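Long-range contact in pyridine nucleotide-disulphide oxidoreductase dimerisation region (Escherichia coli BL21, PDB 6KYY), which is an FAD-containing flavoprotein of the pyridine nucleotide-disulfide oxidoreductase family, probably involved in resistance to reactive chlorine species: residues Ala360-Ile372 and Thr381-Thr393. Sequence-based numbering, arbitrary orientation.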
ATOM      1  N   ALA B 360      -2.574 -15.571  28.379  1.00 25.63           N
ATOM      2  CA  ALA B 360      -1.422 -14.691  28.440  1.00 32.01           C
ATOM      3  C   ALA B 360      -1.833 -13.313  28.956  1.00 25.69           C
ATOM      4  O   ALA B 360      -3.015 -12.963  29.017  1.00 26.64           O
ATOM      5  CB  ALA B 360      -0.765 -14.571  27.066  1.00 27.35           C
ATOM      6  N   ASP B 361      -0.831 -12.526  29.337  1.00 28.38           N
ATOM      7  CA  ASP B 361      -1.044 -11.150  29.782  1.00 43.25           C
ATOM      8  C   ASP B 361      -1.004 -10.260  28.546  1.00 36.47           C
ATOM      9  O   ASP B 361       0.069  -9.855  28.091  1.00 27.55           O
ATOM     10  CB  ASP B 361       0.007 -10.744  30.807  1.00 31.35           C
ATOM     11  CG  ASP B 361      -0.360  -9.472  31.543  1.00 40.64           C
ATOM     12  OD1 ASP B 361       0.558  -8.701  31.892  1.00 43.49           O
ATOM     13  OD2 ASP B 361      -1.567  -9.245  31.772  1.00 43.03           O
ATOM     14  N   ILE B 362      -2.175  -9.957  27.996  1.00 37.29           N
ATOM     15  CA  ILE B 362      -2.273  -9.275  26.716  1.00 22.43           C
ATOM     16  C   ILE B 362      -2.817  -7.866  26.914  1.00 22.01           C
ATOM     17  O   ILE B 362      -3.454  -7.541  27.921  1.00 33.58           O
ATOM     18  CB  ILE B 362      -3.145 -10.053  25.710  1.00 16.39           C
ATOM     19  CG1 ILE B 362      -4.578 -10.176  26.228  1.00  7.52           C
ATOM     20  CG2 ILE B 362      -2.547 -11.422  25.435  1.00 14.75           C
ATOM     21  CD1 ILE B 362      -5.545 -10.737  25.213  1.00 14.42           C
ATOM     22  N   GLN B 363      -2.551  -7.023  25.920  1.00 31.03           N
ATOM     23  CA  GLN B 363      -3.071  -5.663  25.853  1.00 19.75           C
ATOM     24  C   GLN B 363      -3.566  -5.433  24.435  1.00 23.59           C
ATOM     25  O   GLN B 363      -2.804  -5.599  23.478  1.00 36.25           O
ATOM     26  CB  GLN B 363      -1.994  -4.642  26.228  1.00 19.31           C
ATOM     27  CG  GLN B 363      -2.509  -3.228  26.417  1.00 20.83           C
ATOM     28  CD  GLN B 363      -1.445  -2.297  26.963  1.00 37.46           C
ATOM     29  OE1 GLN B 363      -1.661  -1.091  27.078  1.00 30.94           O
ATOM     30  NE2 GLN B 363      -0.288  -2.854  27.303  1.00 25.16           N
ATOM     31  N   VAL B 364      -4.836  -5.065  24.298  1.00 16.94           N
ATOM     32  CA  VAL B 364      -5.473  -4.899  22.996  1.00 14.63           C
ATOM     33  C   VAL B 364      -5.675  -3.409  22.762  1.00 15.85           C
ATOM     34  O   VAL B 364      -6.457  -2.760  23.468  1.00 37.82           O
ATOM     35  CB  VAL B 364      -6.802  -5.659  22.908  1.00 14.63           C
ATOM     36  CG1 VAL B 364      -7.408  -5.506  21.522  1.00 18.64           C
ATOM     37  CG2 VAL B 364      -6.593  -7.129  23.246  1.00 25.80           C
ATOM     38  N   VAL B 365      -4.974  -2.865  21.770  1.00 23.59           N
ATOM     39  CA  VAL B 365      -5.076  -1.456  21.411  1.00 29.38           C
ATOM     40  C   VAL B 365      -5.983  -1.321  20.197  1.00 35.39           C
ATOM     41  O   VAL B 365      -5.985  -2.180  19.306  1.00 33.59           O
ATOM     42  CB  VAL B 365      -3.689  -0.845  21.141  1.00 23.47           C
ATOM     43  CG1 VAL B 365      -2.888  -0.791  22.429  1.00 24.04           C
ATOM     44  CG2 VAL B 365      -2.947  -1.643  20.080  1.00 21.76           C
ATOM     45  N   THR B 366      -6.762  -0.243  20.165  1.00 36.17           N
ATOM     46  CA  THR B 366      -7.748  -0.010  19.119  1.00 23.16           C
ATOM     47  C   THR B 366      -7.606   1.414  18.608  1.00 26.73           C
ATOM     48  O   THR B 366      -7.543   2.357  19.404  1.00 35.72           O
ATOM     49  CB  THR B 366      -9.171  -0.243  19.641  1.00 35.93           C
ATOM     50  OG1 THR B 366      -9.171  -1.345  20.558  1.00 39.34           O
ATOM     51  CG2 THR B 366     -10.122  -0.543  18.494  1.00 29.69           C
ATOM     52  N   LEU B 367      -7.555   1.570  17.291  1.00 14.36           N
ATOM     53  CA  LEU B 367      -7.470   2.887  16.662  1.00 16.10           C
ATOM     54  C   LEU B 367      -8.491   2.983  15.540  1.00 17.99           C
ATOM     55  O   LEU B 367      -8.366   2.257  14.530  1.00 24.43           O
ATOM     56  CB  LEU B 367      -6.068   3.160  16.125  1.00 15.07           C
ATOM     57  CG  LEU B 367      -5.929   4.519  15.433  1.00 32.20           C
ATOM     58  CD1 LEU B 367      -6.299   5.646  16.390  1.00 16.05           C
ATOM     59  CD2 LEU B 367      -4.529   4.719  14.877  1.00 19.99           C
ATOM     60  N   PRO B 368      -9.500   3.843  15.661  1.00 16.47           N
ATOM     61  CA  PRO B 368     -10.433   4.039  14.546  1.00 20.32           C
ATOM     62  C   PRO B 368      -9.719   4.633  13.343  1.00 18.46           C
ATOM     63  O   PRO B 368      -8.794   5.438  13.475  1.00 26.38           O
ATOM     64  CB  PRO B 368     -11.476   5.007  15.118  1.00  9.26           C
ATOM     65  CG  PRO B 368     -10.784   5.691  16.253  1.00 13.42           C
ATOM     66  CD  PRO B 368      -9.828   4.687  16.822  1.00 11.18           C
ATOM     67  N   VAL B 369     -10.156   4.215  12.153  1.00 28.92           N
ATOM     68  CA  VAL B 369      -9.528   4.692  10.927  1.00 17.79           C
ATOM     69  C   VAL B 369      -9.825   6.172  10.712  1.00 19.18           C
ATOM     70  O   VAL B 369      -9.026   6.893  10.099  1.00 12.24           O
ATOM     71  CB  VAL B 369      -9.978   3.815   9.741  1.00 16.33           C
ATOM     72  CG1 VAL B 369      -9.823   4.541   8.417  1.00 15.10           C
ATOM     73  CG2 VAL B 369      -9.184   2.517   9.725  1.00 17.69           C
ATOM     74  N   ALA B 370     -10.946   6.661  11.250  1.00 24.10           N
ATOM     75  CA  ALA B 370     -11.258   8.085  11.185  1.00 35.80           C
ATOM     76  C   ALA B 370     -10.151   8.954  11.772  1.00 24.66           C
ATOM     77  O   ALA B 370     -10.130  10.165  11.525  1.00 39.41           O
ATOM     78  CB  ALA B 370     -12.575   8.364  11.915  1.00 18.82           C
ATOM     79  N   ALA B 371      -9.233   8.366  12.537  1.00 16.34           N
ATOM     80  CA  ALA B 371      -8.099   9.082  13.101  1.00 12.64           C
ATOM     81  C   ALA B 371      -6.850   9.010  12.230  1.00 13.38           C
ATOM     82  O   ALA B 371      -5.805   9.532  12.629  1.00 15.74           O
ATOM     83  CB  ALA B 371      -7.778   8.540  14.498  1.00  2.93           C
ATOM     84  N   ILE B 372      -6.927   8.380  11.061  1.00 10.76           N
ATOM     85  CA  ILE B 372      -5.791   8.256  10.151  1.00 31.41           C
ATOM     86  C   ILE B 372      -5.953   9.313   9.061  1.00 21.42           C
ATOM     87  O   ILE B 372      -6.818   9.151   8.183  1.00 19.65           O
ATOM     88  CB  ILE B 372      -5.694   6.848   9.551  1.00 21.55           C
ATOM     89  CG1 ILE B 372      -5.732   5.793  10.659  1.00 35.38           C
ATOM     90  CG2 ILE B 372      -4.425   6.710   8.723  1.00 20.69           C
ATOM     91  CD1 ILE B 372      -5.560   4.377  10.157  1.00 37.84           C
ATOM     92  N   THR B 381     -12.720   6.899   5.168  1.00 15.61           N
ATOM     93  CA  THR B 381     -12.373   6.822   6.581  1.00 13.19           C
ATOM     94  C   THR B 381     -13.122   5.710   7.304  1.00 17.10           C
ATOM     95  O   THR B 381     -13.371   5.821   8.511  1.00 37.88           O
ATOM     96  CB  THR B 381     -12.633   8.169   7.261  1.00 25.05           C
ATOM     97  OG1 THR B 381     -13.991   8.223   7.715  1.00 17.29           O
ATOM     98  CG2 THR B 381     -12.380   9.319   6.289  1.00 15.43           C
ATOM     99  N   ARG B 382     -13.497   4.647   6.599  1.00 20.72           N
ATOM    100  CA  ARG B 382     -14.164   3.508   7.211  1.00 27.78           C
ATOM    101  C   ARG B 382     -13.142   2.484   7.698  1.00 15.18           C
ATOM    102  O   ARG B 382     -12.007   2.422   7.218  1.00 15.07           O
ATOM    103  CB  ARG B 382     -15.126   2.846   6.225  1.00  7.86           C
ATOM    104  CG  ARG B 382     -16.493   3.494   6.148  1.00  8.48           C
ATOM    105  CD  ARG B 382     -17.291   2.916   4.995  1.00 13.12           C
ATOM    106  NE  ARG B 382     -16.458   2.704   3.815  1.00  8.40           N
ATOM    107  CZ  ARG B 382     -16.930   2.410   2.608  1.00 19.42           C
ATOM    108  NH1 ARG B 382     -18.237   2.291   2.418  1.00 14.96           N
ATOM    109  NH2 ARG B 382     -16.097   2.232   1.592  1.00 11.61           N
ATOM    110  N   GLY B 383     -13.562   1.674   8.657  1.00 16.75           N
ATOM    111  CA  GLY B 383     -12.743   0.600   9.177  1.00 14.15           C
ATOM    112  C   GLY B 383     -12.182   0.923  10.550  1.00 12.40           C
ATOM    113  O   GLY B 383     -12.561   1.898  11.204  1.00 20.20           O
ATOM    114  N   VAL B 384     -11.248   0.076  10.981  1.00 20.50           N
ATOM    115  CA  VAL B 384     -10.656   0.185  12.310  1.00 23.05           C
ATOM    116  C   VAL B 384      -9.330  -0.561  12.298  1.00 14.13           C
ATOM    117  O   VAL B 384      -9.105  -1.447  11.470  1.00 13.56           O
ATOM    118  CB  VAL B 384     -11.615  -0.371  13.395  1.00 14.69           C
ATOM    119  CG1 VAL B 384     -11.656  -1.892  13.346  1.00  6.76           C
ATOM    120  CG2 VAL B 384     -11.215   0.124  14.780  1.00 17.60           C
ATOM    121  N   LEU B 385      -8.439  -0.188  13.211  1.00 12.48           N
ATOM    122  CA  LEU B 385      -7.186  -0.892  13.437  1.00 14.51           C
ATOM    123  C   LEU B 385      -7.180  -1.456  14.849  1.00 26.28           C
ATOM    124  O   LEU B 385      -7.642  -0.802  15.790  1.00 18.82           O
ATOM    125  CB  LEU B 385      -5.978   0.031  13.247  1.00 11.86           C
ATOM    126  CG  LEU B 385      -5.820   0.732  11.899  1.00 23.93           C
ATOM    127  CD1 LEU B 385      -4.413   1.290  11.762  1.00 22.39           C
ATOM    128  CD2 LEU B 385      -6.134  -0.223  10.764  1.00 15.78           C
ATOM    129  N   LYS B 386      -6.659  -2.671  14.995  1.00 12.66           N
ATOM    130  CA  LYS B 386      -6.497  -3.258  16.315  1.00 14.50           C
ATOM    131  C   LYS B 386      -5.417  -4.325  16.246  1.00 13.58           C
ATOM    132  O   LYS B 386      -5.308  -5.046  15.251  1.00 12.22           O
ATOM    133  CB  LYS B 386      -7.810  -3.853  16.840  1.00 16.47           C
ATOM    134  CG  LYS B 386      -8.259  -5.109  16.121  1.00 17.48           C
ATOM    135  CD  LYS B 386      -9.426  -5.775  16.822  1.00 25.83           C
ATOM    136  CE  LYS B 386      -9.002  -6.383  18.143  1.00 14.74           C
ATOM    137  NZ  LYS B 386     -10.144  -7.065  18.809  1.00 32.09           N
ATOM    138  N   ALA B 387      -4.611  -4.401  17.301  1.00 13.98           N
ATOM    139  CA  ALA B 387      -3.586  -5.423  17.426  1.00 29.39           C
ATOM    140  C   ALA B 387      -3.500  -5.845  18.884  1.00 33.30           C
ATOM    141  O   ALA B 387      -4.073  -5.211  19.773  1.00 19.48           O
ATOM    142  CB  ALA B 387      -2.228  -4.931  16.917  1.00 12.31           C
ATOM    143  N   ILE B 388      -2.779  -6.935  19.124  1.00 12.84           N
ATOM    144  CA  ILE B 388      -2.693  -7.549  20.443  1.00 18.71           C
ATOM    145  C   ILE B 388      -1.226  -7.618  20.839  1.00 18.28           C
ATOM    146  O   ILE B 388      -0.406  -8.190  20.110  1.00 23.53           O
ATOM    147  CB  ILE B 388      -3.338  -8.942  20.463  1.00 18.21           C
ATOM    148  CG1 ILE B 388      -4.768  -8.862  19.925  1.00 18.50           C
ATOM    149  CG2 ILE B 388      -3.335  -9.513  21.872  1.00 24.35           C
ATOM    150  CD1 ILE B 388      -5.196 -10.082  19.159  1.00 19.10           C
ATOM    151  N   VAL B 389      -0.901  -7.038  21.989  1.00 21.37           N
ATOM    152  CA  VAL B 389       0.456  -7.009  22.518  1.00 18.40           C
ATOM    153  C   VAL B 389       0.524  -7.959  23.704  1.00 20.56           C
ATOM    154  O   VAL B 389      -0.371  -7.959  24.558  1.00 31.41           O
ATOM    155  CB  VAL B 389       0.870  -5.586  22.929  1.00 30.66           C
ATOM    156  CG1 VAL B 389       2.276  -5.586  23.513  1.00 25.70           C
ATOM    157  CG2 VAL B 389       0.771  -4.644  21.739  1.00 27.72           C
ATOM    158  N   ASP B 390       1.573  -8.776  23.750  1.00 24.43           N
ATOM    159  CA  ASP B 390       1.831  -9.649  24.889  1.00 26.34           C
ATOM    160  C   ASP B 390       2.757  -8.920  25.856  1.00 34.07           C
ATOM    161  O   ASP B 390       3.853  -8.497  25.472  1.00 31.45           O
ATOM    162  CB  ASP B 390       2.441 -10.973  24.428  1.00 31.51           C
ATOM    163  CG  ASP B 390       2.972 -11.812  25.576  1.00 31.62           C
ATOM    164  OD1 ASP B 390       3.914 -12.597  25.346  1.00 37.71           O
ATOM    165  OD2 ASP B 390       2.445 -11.699  26.704  1.00 41.94           O
ATOM    166  N   ASN B 391       2.323  -8.786  27.110  1.00 38.69           N
ATOM    167  CA  ASN B 391       3.010  -7.908  28.053  1.00 31.22           C
ATOM    168  C   ASN B 391       4.296  -8.514  28.600  1.00 26.42           C
ATOM    169  O   ASN B 391       5.233  -7.773  28.919  1.00 32.07           O
ATOM    170  CB  ASN B 391       2.074  -7.544  29.205  1.00 28.71           C
ATOM    171  CG  ASN B 391       1.174  -6.371  28.876  1.00 32.85           C
ATOM    172  OD1 ASN B 391       1.555  -5.471  28.126  1.00 20.20           O
ATOM    173  ND2 ASN B 391      -0.030  -6.373  29.437  1.00 26.02           N
ATOM    174  N   LYS B 392       4.365  -9.841  28.727  1.00 29.06           N
ATOM    175  CA  LYS B 392       5.569 -10.457  29.276  1.00 28.43           C
ATOM    176  C   LYS B 392       6.749 -10.346  28.318  1.00 34.61           C
ATOM    177  O   LYS B 392       7.892 -10.183  28.760  1.00 33.57           O
ATOM    178  CB  LYS B 392       5.297 -11.924  29.625  1.00 43.43           C
ATOM    179  CG  LYS B 392       6.548 -12.773  29.808  1.00 32.75           C
ATOM    180  CD  LYS B 392       6.244 -14.069  30.546  1.00 35.57           C
ATOM    181  CE  LYS B 392       6.266 -13.868  32.052  1.00 38.57           C
ATOM    182  NZ  LYS B 392       5.946 -15.125  32.784  1.00 45.31           N
ATOM    183  N   THR B 393       6.495 -10.407  27.009  1.00 32.47           N
ATOM    184  CA  THR B 393       7.557 -10.427  26.013  1.00 48.43           C
ATOM    185  C   THR B 393       7.637  -9.165  25.165  1.00 42.61           C
ATOM    186  O   THR B 393       8.613  -9.008  24.422  1.00 35.93           O
ATOM    187  CB  THR B 393       7.383 -11.635  25.078  1.00 31.43           C
ATOM    188  OG1 THR B 393       6.226 -11.441  24.257  1.00 41.63           O
ATOM    189  CG2 THR B 393       7.219 -12.914  25.883  1.00 24.97           C
TER
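Gln363 and Val389 exchange two backbone hydrogen bonds near one end of an antiparallel strand pair. Strands 362-368 and 384-390 belong to the antiparallel sheet of the dimerisation domain, with 362-368 at its edge within this chain and 396-402 on the far side of 384-390. A short helix, 373-377, lies in the connection between them.

Two further hydrogen-bonded pairs follow, Val365 with Ala387 and Leu367 with Leu385. The Val365 N to Ala387 O bond is 3.2 Å, and Leu367 N reaches Leu385 O at 2.8 Å. Beyond the strand, the bond from Val369 N to Gly383 O is weak.

Apolar packing differs on the two faces. On one, Ile362 and Val364 lie alongside Ile388, with Ile362 CB 3.9 Å from Ile388 CG2. Helix 352-358 covers this group. Lys386 sends its bent chain past Val364, CE to CG1 3.8 Å, and its NZ forms salt bridges with Glu352 and Asp207. On the other face, Val365, Leu367 and Leu385 pack against helix 439-443. Ile372 CD1 meets Leu385 CD1 at 3.7 Å, the two side chains crossing at about a right angle. Val369 CG2 rests against the Gly383-Val384 peptide, 3.4 Å from Val384 N.

Polar side chains gather around Asn391. Its backbone N bonds to Asp361 O at 2.7 Å. Its ND2 makes a weak bond to Asp361 OD1, the carboxylate and amide planes 62° apart. The extended Gln363 side chain bonds through OE1 to Lys448 N, while NE2 gives a weak hydrogen bond to Asn391 OD1 at 3.3 Å.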